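Local coordinates for nucleoside diphosphate kinase family protein (Babesia bovis, PDB 3JS9), which probably transfers the terminal phosphate of nucleoside triphosphates to nucleoside diphosphates, as in other magnesium-dependent kinases of the NDK family, at residues A[27-32]-A[79-84]. Residues are numbered along the deposited sequence; the frame is centred on the assembly and turned at random.
Sequences GEILKR and FCMIWE
Leu30 of helix 26-36 sets its forked end against three alternate side chains of strand 78-85 that point toward the helix, meeting Phe79 with one methyl, Trp83 with the other and Met81 with the branch point between them. Its CG lies anti to the backbone N (chi1 -157°), which carries the fork out from the helix flank to the sheet. Leu30 CD1 comes within 3.9 Å of CZ of Phe79, approaching that ring obliquely. Leu30 CD2 lies 3.8 Å from CZ2 of Trp83, at the edge of the indole and near its plane. Between the two rings stands the Met81 thioether, with SD 4.1 Å from Leu30 CG. The methionine chain bends at chi3 (-85°) and brings CE to 4.2 Å from CG2 of Ile29, the two side chains crossing at about a right angle. On the strand itself, Met81 SD accepts a weak hydrogen bond from NE1 of Trp83 (3.4 Å), lying in the indole plane; it also sits at the in-plane edge of the Phe79 ring. Away from the strand, Arg32 NE and Glu28 OE2 form a salt bridge (2.8 Å) through the anti lone pair of that oxygen. Phe33, also on helix 26-36, stacks with Trp83, while Leu30 packs on Ile26, and Phe79 on Phe79, of a second subunit. The axes of 27-32 and 79-84 run in nearly the same direction (3°), helix packing on antiparallel sheet as expected of the ferredoxin-like NDK core. Across the segments the five buried side chains meet through apolar contacts alone, and the weak sulfur acceptor probably helps hold indole and thioether against each other.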
loop_
_atom_site.group_PDB
_atom_site.type_symbol
_atom_site.label_atom_id
_atom_site.label_comp_id
_atom_site.label_asym_id
_atom_site.label_seq_id
_atom_site.Cartn_x
_atom_site.Cartn_y
_atom_site.Cartn_z
ATOM N N GLY A 27 12.989 0.736 -3.597
ATOM C CA GLY A 27 12.131 -0.431 -3.277
ATOM C C GLY A 27 10.804 -0.385 -4.010
ATOM O O GLY A 27 10.363 -1.384 -4.579
ATOM N N GLU A 28 10.174 0.787 -4.010
ATOM C CA GLU A 28 8.934 1.028 -4.712
ATOM C C GLU A 28 9.045 0.688 -6.198
ATOM O O GLU A 28 8.158 0.061 -6.760
ATOM C CB GLU A 28 8.554 2.495 -4.531
ATOM C CG GLU A 28 7.291 2.964 -5.232
ATOM C CD GLU A 28 6.019 2.258 -4.761
ATOM O OE1 GLU A 28 5.932 1.873 -3.591
ATOM O OE2 GLU A 28 5.093 2.074 -5.569
ATOM N N ILE A 29 10.137 1.102 -6.832
ATOM C CA ILE A 29 10.302 0.927 -8.258
ATOM C C ILE A 29 10.539 -0.553 -8.551
ATOM O O ILE A 29 9.859 -1.140 -9.433
ATOM C CB ILE A 29 11.454 1.836 -8.820
ATOM C CG1 ILE A 29 11.033 3.340 -8.836
ATOM C CG2 ILE A 29 11.923 1.364 -10.194
ATOM C CD1 ILE A 29 12.256 4.359 -8.826
ATOM N N LEU A 30 11.467 -1.172 -7.811
ATOM C CA LEU A 30 11.727 -2.600 -7.969
ATOM C C LEU A 30 10.402 -3.380 -7.854
ATOM O O LEU A 30 10.048 -4.183 -8.713
ATOM C CB LEU A 30 12.759 -3.073 -6.937
ATOM C CG LEU A 30 13.580 -4.354 -7.241
ATOM C CD1 LEU A 30 14.741 -4.459 -6.292
ATOM C CD2 LEU A 30 12.789 -5.698 -7.251
ATOM N N LYS A 31 9.656 -3.095 -6.789
ATOM C CA LYS A 31 8.408 -3.777 -6.482
ATOM C C LYS A 31 7.392 -3.630 -7.633
ATOM O O LYS A 31 6.679 -4.587 -7.975
ATOM C CB LYS A 31 7.891 -3.224 -5.165
ATOM C CG LYS A 31 6.546 -3.783 -4.654
ATOM C CD LYS A 31 6.338 -3.268 -3.200
ATOM C CE LYS A 31 4.836 -3.183 -2.786
ATOM N NZ LYS A 31 4.267 -4.553 -2.564
ATOM N N ARG A 32 7.347 -2.455 -8.266
ATOM C CA ARG A 32 6.412 -2.272 -9.383
ATOM C C ARG A 32 6.800 -3.151 -10.535
ATOM O O ARG A 32 5.923 -3.745 -11.165
ATOM C CB ARG A 32 6.331 -0.813 -9.847
ATOM C CG ARG A 32 5.490 0.079 -8.942
ATOM C CD ARG A 32 5.733 1.514 -9.253
ATOM N NE ARG A 32 5.037 2.374 -8.315
ATOM C CZ ARG A 32 4.121 3.285 -8.654
ATOM N NH1 ARG A 32 3.572 4.015 -7.699
ATOM N NH2 ARG A 32 3.810 3.508 -9.936
ATOM N N PHE A 79 20.677 2.759 -8.931
ATOM C CA PHE A 79 20.349 1.351 -8.749
ATOM C C PHE A 79 20.006 0.735 -10.084
ATOM O O PHE A 79 19.066 1.179 -10.742
ATOM C CB PHE A 79 19.242 1.176 -7.713
ATOM C CG PHE A 79 18.913 -0.266 -7.401
ATOM C CD1 PHE A 79 17.944 -0.939 -8.121
ATOM C CD2 PHE A 79 19.551 -0.931 -6.356
ATOM C CE1 PHE A 79 17.642 -2.259 -7.828
ATOM C CE2 PHE A 79 19.247 -2.262 -6.060
ATOM C CZ PHE A 79 18.314 -2.924 -6.789
ATOM N N CYS A 80 20.778 -0.285 -10.477
ATOM C CA CYS A 80 20.733 -0.887 -11.813
ATOM C C CYS A 80 19.980 -2.183 -11.798
ATOM O O CYS A 80 20.176 -2.985 -10.883
ATOM C CB CYS A 80 22.145 -1.207 -12.309
ATOM S SG CYS A 80 23.377 0.122 -12.151
ATOM N N MET A 81 19.167 -2.421 -12.837
ATOM C CA MET A 81 18.385 -3.661 -12.988
ATOM C C MET A 81 18.292 -4.060 -14.436
ATOM O O MET A 81 18.347 -3.195 -15.314
ATOM C CB MET A 81 16.946 -3.492 -12.467
ATOM C CG MET A 81 16.858 -3.239 -10.960
ATOM S SD MET A 81 15.236 -2.578 -10.576
ATOM C CE MET A 81 15.440 -0.790 -10.888
ATOM N N ILE A 82 18.161 -5.365 -14.684
ATOM C CA ILE A 82 17.706 -5.867 -15.988
ATOM C C ILE A 82 16.485 -6.737 -15.712
ATOM O O ILE A 82 16.508 -7.548 -14.800
ATOM C CB ILE A 82 18.753 -6.736 -16.698
ATOM C CG1 ILE A 82 19.953 -5.904 -17.109
ATOM C CG2 ILE A 82 18.137 -7.492 -17.921
ATOM C CD1 ILE A 82 21.086 -6.771 -17.761
ATOM N N TRP A 83 15.442 -6.554 -16.512
ATOM C CA TRP A 83 14.195 -7.282 -16.394
ATOM C C TRP A 83 13.871 -7.970 -17.712
ATOM O O TRP A 83 14.092 -7.403 -18.781
ATOM C CB TRP A 83 13.068 -6.322 -16.013
ATOM C CG TRP A 83 13.157 -5.834 -14.620
ATOM C CD1 TRP A 83 13.801 -4.705 -14.178
ATOM C CD2 TRP A 83 12.604 -6.463 -13.461
ATOM N NE1 TRP A 83 13.667 -4.594 -12.817
ATOM C CE2 TRP A 83 12.953 -5.669 -12.348
ATOM C CE3 TRP A 83 11.856 -7.632 -13.254
ATOM C CZ2 TRP A 83 12.564 -5.992 -11.045
ATOM C CZ3 TRP A 83 11.472 -7.957 -11.953
ATOM C CH2 TRP A 83 11.823 -7.132 -10.863
ATOM N N GLU A 84 13.289 -9.167 -17.618
ATOM C CA GLU A 84 13.065 -10.018 -18.764
ATOM C C GLU A 84 11.592 -10.325 -18.969
ATOM O O GLU A 84 10.861 -10.523 -17.997
ATOM C CB GLU A 84 13.860 -11.321 -18.589
ATOM C CG GLU A 84 13.637 -12.364 -19.664
ATOM C CD GLU A 84 14.554 -13.547 -19.511
ATOM O OE1 GLU A 84 14.101 -14.610 -19.026
ATOM O OE2 GLU A 84 15.743 -13.418 -19.884
#